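Local coordinates for acetone carboxylase alpha subunit (Xanthobacter autotrophicus Py2, PDB 5M45), which forms the alpha subunit of acetone carboxylase, a protein of the hydantoinase B/oxoprolinase family that works within a multi-subunit assembly, at residues Gly20-Thr23 / Asp29-Met32; Ile119-Met122 / Asn126-Ala129; Asp630-Glu635 / Lys685-Lys690. One frame throughout, in Å; residues are numbered along the deposited sequence.

Interaction 1 (Gly20-Thr23 / Asp29-Met32); sequences GGET and DRLM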
loop_
_atom_site.group_PDB
_atom_site.type_symbol
_atom_site.label_atom_id
_atom_site.label_comp_id
_atom_site.label_asym_id
_atom_site.label_seq_id
_atom_site.Cartn_x
_atom_site.Cartn_y
_atom_site.Cartn_z
ATOM N N GLY A 20 -16.317 5.477 -35.361
ATOM C CA GLY A 20 -16.891 4.450 -36.245
ATOM C C GLY A 20 -17.823 3.447 -35.542
ATOM O O GLY A 20 -18.583 2.753 -36.218
ATOM N N GLY A 21 -17.757 3.345 -34.209
ATOM C CA GLY A 21 -18.695 2.526 -33.435
ATOM C C GLY A 21 -18.204 1.201 -32.874
ATOM O O GLY A 21 -18.960 0.496 -32.180
ATOM N N GLU A 22 -16.969 0.820 -33.169
ATOM C CA GLU A 22 -16.406 -0.364 -32.524
ATOM C C GLU A 22 -16.163 -0.096 -31.032
ATOM O O GLU A 22 -15.829 1.031 -30.645
ATOM C CB GLU A 22 -15.084 -0.744 -33.177
ATOM C CG GLU A 22 -15.192 -1.241 -34.613
ATOM C CD GLU A 22 -13.814 -1.419 -35.214
ATOM O OE1 GLU A 22 -13.075 -0.391 -35.352
ATOM O OE2 GLU A 22 -13.445 -2.581 -35.505
ATOM N N THR A 23 -16.298 -1.122 -30.203
ATOM C CA THR A 23 -15.709 -1.054 -28.840
ATOM C C THR A 23 -14.163 -1.012 -28.924
ATOM O O THR A 23 -13.566 -1.377 -29.949
ATOM C CB THR A 23 -16.106 -2.271 -27.934
ATOM O OG1 THR A 23 -15.549 -3.498 -28.457
ATOM C CG2 THR A 23 -17.628 -2.401 -27.828
ATOM N N ASP A 29 -8.702 -5.921 -31.480
ATOM C CA ASP A 29 -8.679 -7.308 -31.981
ATOM C C ASP A 29 -8.624 -7.381 -33.531
ATOM O O ASP A 29 -7.905 -8.237 -34.081
ATOM C CB ASP A 29 -9.851 -8.137 -31.436
ATOM C CG ASP A 29 -9.720 -8.479 -29.931
ATOM O OD1 ASP A 29 -8.679 -8.244 -29.278
ATOM O OD2 ASP A 29 -10.705 -8.979 -29.360
ATOM N N ARG A 30 -9.367 -6.492 -34.213
ATOM C CA ARG A 30 -9.380 -6.413 -35.687
ATOM C C ARG A 30 -7.985 -6.045 -36.194
ATOM O O ARG A 30 -7.455 -6.681 -37.102
ATOM C CB ARG A 30 -10.443 -5.398 -36.195
ATOM C CG ARG A 30 -10.368 -5.112 -37.695
ATOM C CD ARG A 30 -11.542 -4.306 -38.248
ATOM N NE ARG A 30 -11.587 -2.954 -37.659
ATOM C CZ ARG A 30 -10.923 -1.879 -38.097
ATOM N NH1 ARG A 30 -10.105 -1.929 -39.110
ATOM N NH2 ARG A 30 -11.109 -0.687 -37.515
ATOM N N LEU A 31 -7.377 -5.048 -35.576
ATOM C CA LEU A 31 -6.031 -4.612 -35.957
ATOM C C LEU A 31 -4.938 -5.661 -35.699
ATOM O O LEU A 31 -4.037 -5.838 -36.532
ATOM C CB LEU A 31 -5.683 -3.291 -35.281
ATOM C CG LEU A 31 -6.619 -2.105 -35.564
ATOM C CD1 LEU A 31 -6.103 -0.870 -34.808
ATOM C CD2 LEU A 31 -6.736 -1.789 -37.024
ATOM N N MET A 32 -5.013 -6.354 -34.570
ATOM C CA MET A 32 -4.024 -7.393 -34.255
ATOM C C MET A 32 -4.146 -8.609 -35.206
ATOM O O MET A 32 -3.131 -9.189 -35.623
ATOM C CB MET A 32 -4.104 -7.837 -32.777
ATOM C CG MET A 32 -3.769 -6.745 -31.750
ATOM S SD MET A 32 -2.126 -5.977 -31.886
ATOM C CE MET A 32 -2.520 -4.577 -32.959
#

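Interaction 2 (Ile119-Met122 / Asn126-Ala129); sequences IKYM and NWEA. With AE4 (3,6,9,12,15-pentaoxaheptadecan-1-ol), chain P.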
loop_
_atom_site.group_PDB
_atom_site.type_symbol
_atom_site.label_atom_id
_atom_site.label_comp_id
_atom_site.label_asym_id
_atom_site.label_seq_id
_atom_site.Cartn_x
_atom_site.Cartn_y
_atom_site.Cartn_z
ATOM N N ILE A 119 -2.779 0.920 -21.227
ATOM C CA ILE A 119 -3.970 1.183 -22.044
ATOM C C ILE A 119 -4.553 -0.162 -22.579
ATOM O O ILE A 119 -5.760 -0.395 -22.493
ATOM C CB ILE A 119 -3.651 2.141 -23.210
ATOM C CG1 ILE A 119 -3.382 3.554 -22.698
ATOM C CG2 ILE A 119 -4.808 2.194 -24.214
ATOM C CD1 ILE A 119 -2.587 4.447 -23.643
ATOM N N LYS A 120 -3.682 -1.049 -23.071
ATOM C CA LYS A 120 -4.151 -2.329 -23.599
ATOM C C LYS A 120 -4.785 -3.230 -22.501
ATOM O O LYS A 120 -5.740 -3.973 -22.780
ATOM C CB LYS A 120 -3.028 -3.049 -24.364
ATOM C CG LYS A 120 -2.624 -2.323 -25.641
ATOM C CD LYS A 120 -1.255 -2.738 -26.186
ATOM C CE LYS A 120 -0.773 -1.757 -27.237
ATOM N NZ LYS A 120 0.525 -2.122 -27.830
ATOM N N TYR A 121 -4.277 -3.159 -21.265
ATOM C CA TYR A 121 -4.916 -3.840 -20.139
ATOM C C TYR A 121 -6.378 -3.338 -19.927
ATOM O O TYR A 121 -7.300 -4.136 -19.700
ATOM C CB TYR A 121 -4.093 -3.685 -18.844
ATOM C CG TYR A 121 -4.621 -4.491 -17.666
ATOM C CD1 TYR A 121 -4.252 -5.826 -17.494
ATOM C CD2 TYR A 121 -5.502 -3.940 -16.743
ATOM C CE1 TYR A 121 -4.725 -6.573 -16.419
ATOM C CE2 TYR A 121 -5.981 -4.682 -15.650
ATOM C CZ TYR A 121 -5.599 -5.993 -15.495
ATOM O OH TYR A 121 -6.063 -6.746 -14.461
ATOM N N MET A 122 -6.570 -2.028 -19.963
ATOM C CA MET A 122 -7.927 -1.436 -19.899
ATOM C C MET A 122 -8.822 -1.911 -21.033
ATOM O O MET A 122 -10.005 -2.243 -20.825
ATOM C CB MET A 122 -7.880 0.116 -19.836
ATOM C CG MET A 122 -7.199 0.678 -18.571
ATOM S SD MET A 122 -7.411 2.452 -18.290
ATOM C CE MET A 122 -6.166 3.171 -19.329
ATOM N N ASN A 126 -12.190 -4.634 -20.221
ATOM C CA ASN A 126 -13.516 -4.023 -20.333
ATOM C C ASN A 126 -13.736 -2.860 -19.356
ATOM O O ASN A 126 -14.834 -2.685 -18.779
ATOM C CB ASN A 126 -14.619 -5.077 -20.244
ATOM C CG ASN A 126 -15.945 -4.609 -20.861
ATOM O OD1 ASN A 126 -16.021 -3.580 -21.501
ATOM N ND2 ASN A 126 -16.979 -5.415 -20.692
ATOM N N TRP A 127 -12.706 -2.031 -19.231
ATOM C CA TRP A 127 -12.836 -0.723 -18.615
ATOM C C TRP A 127 -13.935 0.117 -19.294
ATOM O O TRP A 127 -14.535 0.982 -18.646
ATOM C CB TRP A 127 -11.516 0.048 -18.672
ATOM C CG TRP A 127 -10.727 0.160 -17.390
ATOM C CD1 TRP A 127 -10.281 1.328 -16.838
ATOM C CD2 TRP A 127 -10.246 -0.887 -16.543
ATOM N NE1 TRP A 127 -9.585 1.082 -15.687
ATOM C CE2 TRP A 127 -9.514 -0.265 -15.482
ATOM C CE3 TRP A 127 -10.360 -2.269 -16.545
ATOM C CZ2 TRP A 127 -8.911 -0.988 -14.449
ATOM C CZ3 TRP A 127 -9.738 -3.007 -15.512
ATOM C CH2 TRP A 127 -9.030 -2.342 -14.473
ATOM N N GLU A 128 -14.178 -0.122 -20.595
ATOM C CA GLU A 128 -15.243 0.605 -21.315
ATOM C C GLU A 128 -16.622 0.433 -20.653
ATOM O O GLU A 128 -17.364 1.417 -20.554
ATOM C CB GLU A 128 -15.285 0.162 -22.804
ATOM C CG GLU A 128 -16.341 0.829 -23.670
ATOM C CD GLU A 128 -16.126 0.587 -25.172
ATOM O OE1 GLU A 128 -15.045 0.008 -25.532
ATOM O OE2 GLU A 128 -17.035 0.964 -25.982
ATOM N N ALA A 129 -16.958 -0.764 -20.191
ATOM C CA ALA A 129 -18.248 -0.995 -19.536
ATOM C C ALA A 129 -18.233 -0.600 -18.045
ATOM O O ALA A 129 -19.267 -0.207 -17.545
ATOM C CB ALA A 129 -18.694 -2.449 -19.689
HETATM C C2 AE4 P . 4.006 -13.883 -34.264
HETATM C C3 AE4 P . 2.662 -13.310 -33.819
HETATM O O4 AE4 P . 2.522 -11.979 -34.329
HETATM C C5 AE4 P . 1.179 -11.475 -34.389
HETATM C C6 AE4 P . 1.170 -9.948 -34.252
HETATM O O7 AE4 P . 0.633 -9.509 -32.994
HETATM C C8 AE4 P . 1.516 -9.768 -31.892
HETATM C C9 AE4 P . 0.836 -9.352 -30.599
HETATM C C11 AE4 P . 2.382 -7.907 -29.449
HETATM O O10 AE4 P . 1.228 -8.016 -30.278
HETATM C C12 AE4 P . 3.299 -6.840 -30.020
HETATM O O13 AE4 P . 2.922 -5.546 -29.547
HETATM C C14 AE4 P . 4.016 -4.638 -29.551
HETATM C C15 AE4 P . 3.524 -3.230 -29.233
HETATM O O16 AE4 P . 3.195 -3.172 -27.846
HETATM C C17 AE4 P . 4.207 -2.607 -27.021
HETATM C C18 AE4 P . 3.624 -2.448 -25.622
HETATM O O19 AE4 P . 2.439 -1.621 -25.678
HETATM O O HOH W 1 -12.523 -1.706 -22.575
#

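Interaction 3 (Asp630-Glu635 / Lys685-Lys690); sequences DPLDRE and KDRLAK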
loop_
_atom_site.group_PDB
_atom_site.type_symbol
_atom_site.label_atom_id
_atom_site.label_comp_id
_atom_site.label_asym_id
_atom_site.label_seq_id
_atom_site.Cartn_x
_atom_site.Cartn_y
_atom_site.Cartn_z
ATOM N N ASP A 630 42.400 -5.025 -28.124
ATOM C CA ASP A 630 43.557 -5.388 -27.296
ATOM C C ASP A 630 44.235 -4.136 -26.729
ATOM O O ASP A 630 44.688 -3.307 -27.498
ATOM C CB ASP A 630 44.567 -6.186 -28.162
ATOM C CG ASP A 630 45.730 -6.818 -27.354
ATOM O OD1 ASP A 630 45.947 -6.459 -26.181
ATOM O OD2 ASP A 630 46.434 -7.696 -27.937
ATOM N N PRO A 631 44.363 -4.023 -25.385
ATOM C CA PRO A 631 45.056 -2.850 -24.805
ATOM C C PRO A 631 46.483 -2.679 -25.282
ATOM O O PRO A 631 47.015 -1.573 -25.251
ATOM C CB PRO A 631 45.093 -3.175 -23.301
ATOM C CG PRO A 631 43.947 -4.091 -23.080
ATOM C CD PRO A 631 43.835 -4.912 -24.331
ATOM N N LEU A 632 47.112 -3.772 -25.725
ATOM C CA LEU A 632 48.478 -3.680 -26.266
ATOM C C LEU A 632 48.580 -2.904 -27.598
ATOM O O LEU A 632 49.683 -2.549 -28.036
ATOM C CB LEU A 632 49.083 -5.106 -26.423
ATOM C CG LEU A 632 50.480 -5.278 -25.832
ATOM C CD1 LEU A 632 50.430 -5.174 -24.321
ATOM C CD2 LEU A 632 51.003 -6.646 -26.229
ATOM N N ASP A 633 47.436 -2.663 -28.244
ATOM C CA ASP A 633 47.364 -1.837 -29.432
ATOM C C ASP A 633 46.975 -0.380 -29.167
ATOM O O ASP A 633 46.896 0.395 -30.119
ATOM C CB ASP A 633 46.429 -2.470 -30.453
ATOM C CG ASP A 633 47.030 -3.808 -31.025
ATOM O OD1 ASP A 633 48.250 -3.880 -31.175
ATOM O OD2 ASP A 633 46.330 -4.822 -31.259
ATOM N N ARG A 634 46.750 0.018 -27.905
ATOM C CA ARG A 634 46.401 1.405 -27.624
ATOM C C ARG A 634 47.578 2.318 -27.972
ATOM O O ARG A 634 48.720 1.945 -27.760
ATOM C CB ARG A 634 46.016 1.618 -26.165
ATOM C CG ARG A 634 45.564 3.049 -25.816
ATOM C CD ARG A 634 44.718 3.022 -24.574
ATOM N NE ARG A 634 44.213 4.287 -24.063
ATOM C CZ ARG A 634 43.193 4.989 -24.607
ATOM N NH1 ARG A 634 42.633 4.612 -25.752
ATOM N NH2 ARG A 634 42.765 6.114 -24.025
ATOM N N GLU A 635 47.277 3.496 -28.503
ATOM C CA GLU A 635 48.274 4.519 -28.779
ATOM C C GLU A 635 49.012 4.938 -27.501
ATOM O O GLU A 635 48.353 5.390 -26.556
ATOM C CB GLU A 635 47.599 5.711 -29.483
ATOM C CG GLU A 635 48.540 6.573 -30.322
ATOM C CD GLU A 635 49.163 5.832 -31.574
ATOM O OE1 GLU A 635 50.450 5.673 -31.621
ATOM O OE2 GLU A 635 48.382 5.411 -32.525
ATOM N N LYS A 685 55.223 -12.497 -25.131
ATOM C CA LYS A 685 55.802 -13.736 -24.618
ATOM C C LYS A 685 55.194 -14.233 -23.296
ATOM O O LYS A 685 54.968 -15.431 -23.120
ATOM C CB LYS A 685 57.313 -13.605 -24.493
ATOM C CG LYS A 685 57.966 -13.382 -25.833
ATOM C CD LYS A 685 59.344 -14.010 -25.857
ATOM C CE LYS A 685 60.385 -12.959 -25.749
ATOM N NZ LYS A 685 60.675 -12.503 -27.153
ATOM N N ASP A 686 54.928 -13.304 -22.386
ATOM C CA ASP A 686 54.263 -13.649 -21.118
ATOM C C ASP A 686 52.894 -14.298 -21.342
ATOM O O ASP A 686 52.528 -15.248 -20.646
ATOM C CB ASP A 686 53.992 -12.409 -20.236
ATOM C CG ASP A 686 55.259 -11.695 -19.754
ATOM O OD1 ASP A 686 56.362 -12.281 -19.742
ATOM O OD2 ASP A 686 55.067 -10.480 -19.371
ATOM N N ARG A 687 52.126 -13.749 -22.281
ATOM C CA ARG A 687 50.806 -14.295 -22.624
ATOM C C ARG A 687 50.869 -15.751 -23.078
ATOM O O ARG A 687 50.037 -16.564 -22.677
ATOM C CB ARG A 687 50.091 -13.436 -23.682
ATOM C CG ARG A 687 49.676 -12.046 -23.172
ATOM C CD ARG A 687 49.301 -11.111 -24.289
ATOM N NE ARG A 687 48.527 -9.933 -23.871
ATOM C CZ ARG A 687 47.958 -9.067 -24.733
ATOM N NH1 ARG A 687 48.064 -9.256 -26.069
ATOM N NH2 ARG A 687 47.255 -8.034 -24.290
ATOM N N LEU A 688 51.850 -16.070 -23.907
ATOM C CA LEU A 688 52.084 -17.475 -24.320
ATOM C C LEU A 688 52.537 -18.373 -23.159
ATOM O O LEU A 688 52.097 -19.516 -23.065
ATOM C CB LEU A 688 53.094 -17.541 -25.468
ATOM C CG LEU A 688 52.636 -16.786 -26.725
ATOM C CD1 LEU A 688 53.707 -16.958 -27.788
ATOM C CD2 LEU A 688 51.241 -17.193 -27.235
ATOM N N ALA A 689 53.370 -17.850 -22.277
ATOM C CA ALA A 689 53.894 -18.614 -21.117
ATOM C C ALA A 689 52.824 -18.928 -20.039
ATOM O O ALA A 689 52.750 -20.056 -19.539
ATOM C CB ALA A 689 55.069 -17.876 -20.489
ATOM N N LYS A 690 51.955 -17.956 -19.750
ATOM C CA LYS A 690 50.952 -18.103 -18.704
ATOM C C LYS A 690 49.684 -18.847 -19.136
ATOM O O LYS A 690 48.933 -19.273 -18.269
ATOM C CB LYS A 690 50.572 -16.728 -18.123
ATOM C CG LYS A 690 49.680 -15.859 -19.009
ATOM C CD LYS A 690 49.294 -14.551 -18.356
ATOM C CE LYS A 690 50.356 -13.494 -18.483
ATOM N NZ LYS A 690 49.784 -12.135 -18.330
#

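Interaction 1 (Gly20-Thr23 / Asp29-Met32)
Glu22 and Arg30 meet as carboxylate and guanidinium, and their salt bridge is a compact worked example of side-on pairing. Arg30 offers NE and NH2, the two nitrogens along one flank of its flat group, and each takes a different carboxylate oxygen. The bond from Arg30 NE to Glu22 OE2 measures 2.9 Å, and that from Arg30 NH2 to Glu22 OE1 is likewise 2.9 Å. Both are almost straight, the N-H of Arg30 NH2 pointing at Glu22 OE1 at 176°. Relative to the guanidinium, the oxygens lie at its edge and practically in its plane; relative to the carboxylate, both donors arrive on the syn side but somewhat out of plane, because the two flat groups are twisted 28° apart.

The side chains cross at about a right angle. Arg30 can present its flank because its chain runs out extended and then bends at chi3 (64°), turning NE and NH2 toward the loop, whereas Glu22 reaches straight across with an extended chain.

One of the two acceptors has further work. Glu22 OE1 also bonds to His27 ND1, so this oxygen serves a second partner from the first turn of helix 24-38. Next door, Thr23 is the N-cap residue of that helix, and its OG1 accepts from the backbone N of Glu26.

The contact joins the loop 20-23 to the helix that follows it, at the surface of the chain. Two bonds side by side fix the rotation of both charged groups as one bond could not, and the shared oxygen ties the loop to His27 as well; the pairing with Arg30 and the bond to His27 ND1 would probably favour the charged form of the Glu22 carboxylate, at a site near solvent.

Interaction 2 (Ile119-Met122 / Asn126-Ala129)
Met122, near the end of helix 111-124, and Trp127, in the loop beyond it, bring their CA atoms to 5.1 Å as the chain turns off the helix. Trp127 N donates to Met122 O in the carbonyl plane at 3.1 Å, and a water bridges the same oxygen to Glu128 N, so one carbonyl serves two donors. In the loop, Asn126 OD1 accepts from Ala129 N, an Asx motif.

The Trp127 indole carries the side-chain contact. Met122 CG sits over one face, 3.6 Å from the centroid of the five-membered ring, a CH-pi contact. Its sulfur approaches obliquely, with Met122 SD 3.4 Å from Trp127 CD1. Tyr121, its CG anti to the backbone N (chi1 -174°), turns a ring edge toward the indole in an offset edge-to-face pair, planes at 70°. Trp127 NE1 bonds to Cys203 O, while Tyr121 OH bonds to His218 of the second subunit, whose ring also meets Trp127 edge-to-face.

On the same helix, Lys120 NZ donates to O19 of the bound 3,6,9,12,15-pentaoxaheptadecan-1-ol at 2.9 Å and forms a salt bridge with Asp100. The arrangement combines a Met-aromatic contact with an edge-to-face aromatic pair at the end of helix 111-124, between a ligand pocket and a subunit interface.

Interaction 3 (Asp630-Glu635 / Lys685-Lys690)
Asp630 and Arg687 come from opposite directions and join in an end-on salt bridge, the classic two-nitrogen grip in which the terminal nitrogens of arginine each hold one oxygen of a carboxylate. Arg687 NH2 donates to Asp630 OD1 at 2.8 Å, and Arg687 NH1 donates to Asp630 OD2 at 2.9 Å. The first bond is close to straight, at 172°, and the second makes use of the syn lone pair of OD2. With the planes only 24° apart, carboxylate and guanidinium are nearly coplanar. An extended chain from CG to NE carries the Arg687 charge from its helix to the loop, across a backbone gap of 11.5 Å between the CA atoms of Leu632 and Arg687.

A further hydrogen bond is local. Asp630 OD1 also accepts from Leu632 N at 3.0 Å, closing an Asx turn; this donor approaches from above the carboxylate plane, whereas Arg687 NH2 comes much nearer the plane, on the syn side. One oxygen thus serves the turn and the salt bridge together, and the turn helps to orient the carboxylate.

The apolar share falls to Leu632, whose CD2 lies over one guanidinium face, 3.9 Å from Arg687 NH1 and offset toward the rim.

Both polar partners also bond to the backbone of another protein's chain, through Arg687 NH1 and Asp630 OD2, so the pair is buried at a subunit interface. Within the chain, it links Asp630, just ahead of the 3-10 turn 631-633, in the loop between strand 617-621 and helix 636-645, to helix 673-690, on which Leu632 also packs against Arg680, Ile683 and Arg684.

The three contacts follow one another along the chain, each closing before the next opens. Interactions 1 and 2 are neighbours, their centres 13 Å apart, and they touch where Thr23 CB packs against Glu128 OE1 at 3.5 Å; the residue capping the start of helix 24-38 thereby meets the loop that leaves helix 111-124. Interaction 3 stands on the opposite side of the chain's centre, about 60 Å from interaction 2 and 63 Å from interaction 1, centre to centre, and shares no helix or strand with them. Interactions 2 and 3 each adjoin a different partner, a second copy of this subunit and another protein respectively, which suggests that these two regions face different partners in the assembly.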